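Local coordinates for parvulin 42 (PDB 6GMP), which probably catalyses the cis-trans isomerisation of peptidyl-prolyl bonds through the parvulin-type PPIase domain described here, one piece of a longer protein, at residues A[98-101]-A[102-106]; A[43-46]-A[47-51]; A[55-58]-A[59-63]. One frame throughout, in Å; residues are numbered along the deposited sequence.

Interaction 1: A[98-101]-A[102-106]; sequences FSLK and SGEVS
Glu-104 reaches back over the turn to Lys-101 and uses both carboxylate oxygens on it. Lys-101 N gives its hydrogen to Glu-104 OE1 at 2.8 Å in a nearly straight bond (168°), coming in from above the carboxylate plane. A water donates to that oxygen and to Ser-99 O, so OE1 has two donors and the Ser-99 carbonyl is tied to the same carboxylate; the water also accepts weakly from Lys-101 NZ. The other oxygen, OE2, forms a salt bridge with Lys-101 NZ, though the modelled NZ to OE2 separation of 2.4 Å is very short and its exact length doubtful. Bends at chi3 and chi4 bring the lysine ammonium round to OE2. In the return direction, Glu-104 N donates to Lys-101 O at 3.0 Å, closing the turn. Beside these polar bonds Leu-100 CD2 packs on Ser-106, 3.6 Å from its backbone N. Outside the turn, Leu-100 O takes a hydrogen bond from Arg-120 NH1, Ser-99 OG is paired with Val-96 O and Ser-106 OG with Ile-118 N. Gly-103 has the positive phi (86°) expected at the third position of the type II beta turn that Lys-101 to Glu-104 form between helix 91-97 and strand 109-111 of the PPIase domain.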
# COMPACT_ATOMS: atom_id res chain seq x y z
N PHE A 98 -1.14 12.88 -1.22
CA PHE A 98 -1.77 14.18 -0.98
C PHE A 98 -2.65 14.65 -2.15
O PHE A 98 -3.20 15.75 -2.12
CB PHE A 98 -0.73 15.20 -0.52
CG PHE A 98 -0.28 14.96 0.88
CD1 PHE A 98 -0.92 15.58 1.94
CD2 PHE A 98 0.73 14.06 1.16
CE1 PHE A 98 -0.54 15.32 3.25
CE2 PHE A 98 1.11 13.80 2.46
CZ PHE A 98 0.48 14.43 3.50
N SER A 99 -2.81 13.79 -3.15
CA SER A 99 -3.74 14.02 -4.24
C SER A 99 -5.08 13.33 -3.97
O SER A 99 -6.07 13.61 -4.64
CB SER A 99 -3.17 13.50 -5.56
OG SER A 99 -3.34 12.09 -5.67
N LEU A 100 -5.11 12.42 -3.00
CA LEU A 100 -6.32 11.67 -2.71
C LEU A 100 -7.38 12.50 -2.00
O LEU A 100 -7.07 13.32 -1.13
CB LEU A 100 -6.00 10.45 -1.84
CG LEU A 100 -5.03 9.43 -2.44
CD1 LEU A 100 -4.62 8.41 -1.36
CD2 LEU A 100 -5.65 8.73 -3.63
N LYS A 101 -8.63 12.27 -2.37
CA LYS A 101 -9.76 12.77 -1.61
C LYS A 101 -10.10 11.76 -0.51
O LYS A 101 -9.64 10.62 -0.54
CB LYS A 101 -10.95 13.01 -2.54
CG LYS A 101 -10.58 13.86 -3.75
CD LYS A 101 -11.80 14.32 -4.54
CE LYS A 101 -12.46 13.17 -5.30
NZ LYS A 101 -11.63 12.65 -6.43
N SER A 102 -10.88 12.20 0.47
CA SER A 102 -11.32 11.34 1.57
C SER A 102 -11.94 10.04 1.05
O SER A 102 -12.87 10.07 0.25
CB SER A 102 -12.34 12.08 2.43
OG SER A 102 -11.85 13.36 2.80
N GLY A 103 -11.41 8.92 1.51
CA GLY A 103 -11.96 7.61 1.16
C GLY A 103 -11.45 7.02 -0.14
O GLY A 103 -11.83 5.91 -0.52
N GLU A 104 -10.60 7.75 -0.85
CA GLU A 104 -10.08 7.27 -2.12
C GLU A 104 -8.86 6.38 -1.93
O GLU A 104 -8.09 6.55 -0.99
CB GLU A 104 -9.73 8.45 -3.03
CG GLU A 104 -10.95 9.22 -3.53
CD GLU A 104 -10.59 10.20 -4.63
OE1 GLU A 104 -9.48 10.77 -4.57
OE2 GLU A 104 -11.41 10.38 -5.56
N VAL A 105 -8.73 5.42 -2.84
CA VAL A 105 -7.54 4.57 -2.94
C VAL A 105 -6.76 4.93 -4.21
O VAL A 105 -7.34 5.04 -5.29
CB VAL A 105 -7.90 3.06 -2.98
CG1 VAL A 105 -6.65 2.20 -3.14
CG2 VAL A 105 -8.70 2.63 -1.74
N SER A 106 -5.46 5.12 -4.07
CA SER A 106 -4.63 5.50 -5.20
C SER A 106 -4.49 4.38 -6.22
O SER A 106 -4.77 3.21 -5.94
CB SER A 106 -3.24 5.88 -4.71
OG SER A 106 -2.53 4.74 -4.25
O HOH W 1 -8.21 12.63 -6.17

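Interaction 2: A[43-46]-A[47-51]; sequences LAQA and ILAQH
Gln-45 O holds the shortest of the helical bonds here, accepting from Ala-49 N at 2.8 Å. Ala-49 CB lies close to the same oxygen, and Gln-45 NE2 comes over that methyl at 3.6 Å because the glutamine chain bends at chi2 (57°). The neighbouring bonds repeat the i to i+4 pattern: Ile-47 N to Leu-43 O, Leu-48 N to Ala-44 O and Gln-50 N to Ala-46 O. On the side facing the sheet Leu-43 CD1 touches Ile-47 CG2 at 3.8 Å in the conformers described. Ile-47 places CG1 between its backbone N and carbonyl carbon (chi1 63°), which lays that branch against the helix backbone, 3.3 Å from Ala-44 O, while CG2 meets the leucine. These two residues and Leu-48 face the sheet, with Ile-47 on Val-11, Val-13 and Leu-117 and Leu-48 also on Leu-117. Near the end of the helix Gln-50 turns back along the chain. Its NE2 donates to Ile-47 O at 2.9 Å, in the carbonyl plane and on a lone pair, and its CG lies over one face of the His-51 ring, offset toward the rim. An amide side chain thus supplies a donor to a carbonyl of the last turn, as the chain leaves the helix, while the apolar branches pack helix 37-49 against the sheet through van der Waals contacts.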
# COMPACT_ATOMS: atom_id res chain seq x y z
N LEU A 43 0.45 -7.27 -9.74
CA LEU A 43 -0.30 -7.73 -8.59
C LEU A 43 -1.03 -6.56 -7.93
O LEU A 43 -2.24 -6.67 -7.65
CB LEU A 43 0.63 -8.41 -7.59
CG LEU A 43 -0.03 -8.87 -6.28
CD1 LEU A 43 -1.20 -9.75 -6.58
CD2 LEU A 43 0.98 -9.60 -5.43
N ALA A 44 -0.34 -5.45 -7.68
CA ALA A 44 -0.98 -4.29 -7.09
C ALA A 44 -2.15 -3.81 -7.94
O ALA A 44 -3.22 -3.44 -7.43
CB ALA A 44 0.04 -3.18 -6.91
N GLN A 45 -1.97 -3.82 -9.25
CA GLN A 45 -3.05 -3.43 -10.16
C GLN A 45 -4.27 -4.33 -9.99
O GLN A 45 -5.41 -3.85 -9.97
CB GLN A 45 -2.56 -3.47 -11.60
CG GLN A 45 -3.62 -3.18 -12.65
CD GLN A 45 -4.30 -1.83 -12.45
OE1 GLN A 45 -3.68 -0.88 -11.96
NE2 GLN A 45 -5.57 -1.75 -12.83
N ALA A 46 -4.05 -5.64 -9.90
CA ALA A 46 -5.16 -6.57 -9.77
C ALA A 46 -5.88 -6.44 -8.44
O ALA A 46 -7.12 -6.49 -8.40
CB ALA A 46 -4.68 -8.00 -9.96
N ILE A 47 -5.14 -6.28 -7.34
CA ILE A 47 -5.77 -6.25 -6.02
C ILE A 47 -6.60 -4.97 -5.88
O ILE A 47 -7.61 -4.96 -5.16
CB ILE A 47 -4.79 -6.51 -4.87
CG1 ILE A 47 -3.73 -5.43 -4.82
CG2 ILE A 47 -4.18 -7.91 -5.04
CD1 ILE A 47 -2.75 -5.61 -3.66
N LEU A 48 -6.20 -3.92 -6.59
CA LEU A 48 -6.96 -2.69 -6.62
C LEU A 48 -8.18 -2.85 -7.53
O LEU A 48 -9.33 -2.58 -7.15
CB LEU A 48 -6.09 -1.57 -7.16
CG LEU A 48 -6.78 -0.24 -7.47
CD1 LEU A 48 -7.29 0.45 -6.19
CD2 LEU A 48 -5.81 0.66 -8.23
N ALA A 49 -7.92 -3.26 -8.77
CA ALA A 49 -8.93 -3.23 -9.81
C ALA A 49 -10.06 -4.25 -9.62
O ALA A 49 -11.13 -4.09 -10.18
CB ALA A 49 -8.28 -3.41 -11.17
N GLN A 50 -9.83 -5.28 -8.81
CA GLN A 50 -10.91 -6.22 -8.51
C GLN A 50 -12.11 -5.48 -7.88
O GLN A 50 -13.22 -5.98 -7.90
CB GLN A 50 -10.42 -7.35 -7.61
CG GLN A 50 -10.00 -6.87 -6.25
CD GLN A 50 -9.54 -7.96 -5.31
OE1 GLN A 50 -9.99 -9.10 -5.35
NE2 GLN A 50 -8.63 -7.58 -4.41
N HIS A 51 -11.85 -4.30 -7.32
CA HIS A 51 -12.92 -3.46 -6.77
C HIS A 51 -13.02 -2.09 -7.47
O HIS A 51 -13.38 -1.10 -6.84
CB HIS A 51 -12.69 -3.26 -5.28
CG HIS A 51 -12.56 -4.54 -4.52
ND1 HIS A 51 -13.52 -5.53 -4.56
CD2 HIS A 51 -11.59 -5.00 -3.69
CE1 HIS A 51 -13.14 -6.54 -3.79
NE2 HIS A 51 -11.98 -6.24 -3.26

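Interaction 3: A[55-58]-A[59-63]; sequences KTWS and LDEFV
Leu-59 is the first helical residue after Ser-58, the N-cap, and its CB touches the serine backbone while its side chain packs on Tyr-9 of strand 6-13. Asp-60 follows in the first turn, its CB passing near the serine hydroxyl. Glu-61 carries the polar half of the contact. Its backbone N donates to Ser-58 OG at 3.0 Å, while its own OE1 accepts from Ser-58 N at 2.9 Å, met from above the carboxylate plane (41° out of it). The serine hydroxyl lies between its backbone N and carbonyl carbon (chi1 68°), a position from which OG faces the first turn. A water donating to both Thr-56 O and Glu-61 OE1 gives that oxygen a second partner, and OE2 has a long, weak ion pair with Arg-54. Phe-62 follows, its N donating to Ser-58 O at 3.1 Å in the first regular helical bond. Its ring turns an edge toward the face of Trp-57 in an offset edge-to-face pair, with centroids 5.9 Å apart and planes at 65°; Phe-62 CD1 approaches Trp-57 CE3 at 4.0 Å. The phenyl ring also stacks on Tyr-119. Val-63 continues the helix, its N bonded to Leu-59 O. The reciprocal bonds of Ser-58 and Glu-61 make a capping box: the hydroxyl satisfies an amide of the first turn, and the carboxylate, set near the positive end of the helix dipole, probably gains electrostatically from its place there.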
# COMPACT_ATOMS: atom_id res chain seq x y z
N LYS A 55 -15.99 4.06 -5.88
CA LYS A 55 -15.61 5.47 -6.00
C LYS A 55 -14.74 5.78 -4.79
O LYS A 55 -13.66 6.36 -4.90
CB LYS A 55 -16.87 6.35 -6.02
CG LYS A 55 -16.57 7.85 -5.99
CD LYS A 55 -17.82 8.68 -6.19
CE LYS A 55 -17.50 10.17 -6.11
NZ LYS A 55 -18.65 11.03 -6.52
N THR A 56 -15.24 5.38 -3.63
CA THR A 56 -14.48 5.44 -2.39
C THR A 56 -14.61 4.08 -1.74
O THR A 56 -15.52 3.31 -2.08
CB THR A 56 -15.01 6.52 -1.43
OG1 THR A 56 -16.41 6.32 -1.21
CG2 THR A 56 -14.76 7.91 -2.01
N TRP A 57 -13.72 3.80 -0.81
CA TRP A 57 -13.74 2.56 -0.05
C TRP A 57 -13.97 2.88 1.41
O TRP A 57 -13.51 3.91 1.91
CB TRP A 57 -12.42 1.81 -0.16
CG TRP A 57 -11.94 1.39 -1.51
CD1 TRP A 57 -12.10 2.03 -2.72
CD2 TRP A 57 -11.19 0.21 -1.78
NE1 TRP A 57 -11.47 1.31 -3.71
CE2 TRP A 57 -10.90 0.19 -3.16
CE3 TRP A 57 -10.70 -0.81 -0.97
CZ2 TRP A 57 -10.16 -0.83 -3.75
CZ3 TRP A 57 -9.97 -1.83 -1.55
CH2 TRP A 57 -9.71 -1.83 -2.93
N SER A 58 -14.64 1.98 2.11
CA SER A 58 -14.69 2.09 3.56
C SER A 58 -13.36 1.62 4.12
O SER A 58 -12.57 0.97 3.43
CB SER A 58 -15.81 1.21 4.12
OG SER A 58 -15.48 -0.16 3.93
N LEU A 59 -13.10 1.94 5.38
CA LEU A 59 -11.88 1.47 6.02
C LEU A 59 -11.85 -0.06 6.03
O LEU A 59 -10.83 -0.64 5.70
CB LEU A 59 -11.75 2.01 7.44
CG LEU A 59 -10.50 1.54 8.19
CD1 LEU A 59 -9.22 1.87 7.44
CD2 LEU A 59 -10.47 2.16 9.57
N ASP A 60 -12.97 -0.69 6.38
CA ASP A 60 -13.04 -2.15 6.42
C ASP A 60 -12.69 -2.74 5.05
O ASP A 60 -11.96 -3.72 4.96
CB ASP A 60 -14.43 -2.61 6.86
CG ASP A 60 -14.73 -2.24 8.30
OD1 ASP A 60 -13.79 -2.07 9.10
OD2 ASP A 60 -15.93 -2.12 8.65
N GLU A 61 -13.21 -2.14 3.98
CA GLU A 61 -12.88 -2.61 2.64
C GLU A 61 -11.38 -2.54 2.32
O GLU A 61 -10.80 -3.45 1.73
CB GLU A 61 -13.67 -1.83 1.60
CG GLU A 61 -15.13 -2.28 1.49
CD GLU A 61 -16.02 -1.32 0.73
OE1 GLU A 61 -15.58 -0.18 0.45
OE2 GLU A 61 -17.18 -1.69 0.42
N PHE A 62 -10.74 -1.45 2.71
CA PHE A 62 -9.33 -1.34 2.44
C PHE A 62 -8.49 -2.30 3.30
O PHE A 62 -7.53 -2.90 2.82
CB PHE A 62 -8.82 0.09 2.64
CG PHE A 62 -7.44 0.29 2.09
CD1 PHE A 62 -7.24 0.32 0.72
CD2 PHE A 62 -6.34 0.38 2.93
CE1 PHE A 62 -5.98 0.47 0.18
CE2 PHE A 62 -5.06 0.53 2.39
CZ PHE A 62 -4.89 0.58 1.02
N VAL A 63 -8.87 -2.44 4.57
CA VAL A 63 -8.16 -3.32 5.49
C VAL A 63 -8.23 -4.77 5.01
O VAL A 63 -7.31 -5.54 5.22
CB VAL A 63 -8.74 -3.14 6.90
CG1 VAL A 63 -8.36 -4.30 7.80
CG2 VAL A 63 -8.27 -1.80 7.47
O HOH W 2 -17.24 1.33 -1.27

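The three local contacts meet around Trp-57 and Val-105. Interactions 1 and 3, with centres about 11 Å apart, are joined by a probable hydrogen bond from Trp-57 N to Gly-103 O (2.8 Å), and Val-105 CG2 packs on Trp-57 CD2 at 3.5 Å. Interaction 2 reaches the same point from the end of helix 37-49: Leu-48 CD1 lies 3.6 Å from Val-105 CG1, and His-51 CD2 is 3.8 Å from Trp-57 CH2. Thus a turn, a helix end and a helix start, separate in sequence, share one apolar junction beside the sheet of the PPIase domain, although the centres of interactions 1 and 2 are about 16 Å apart.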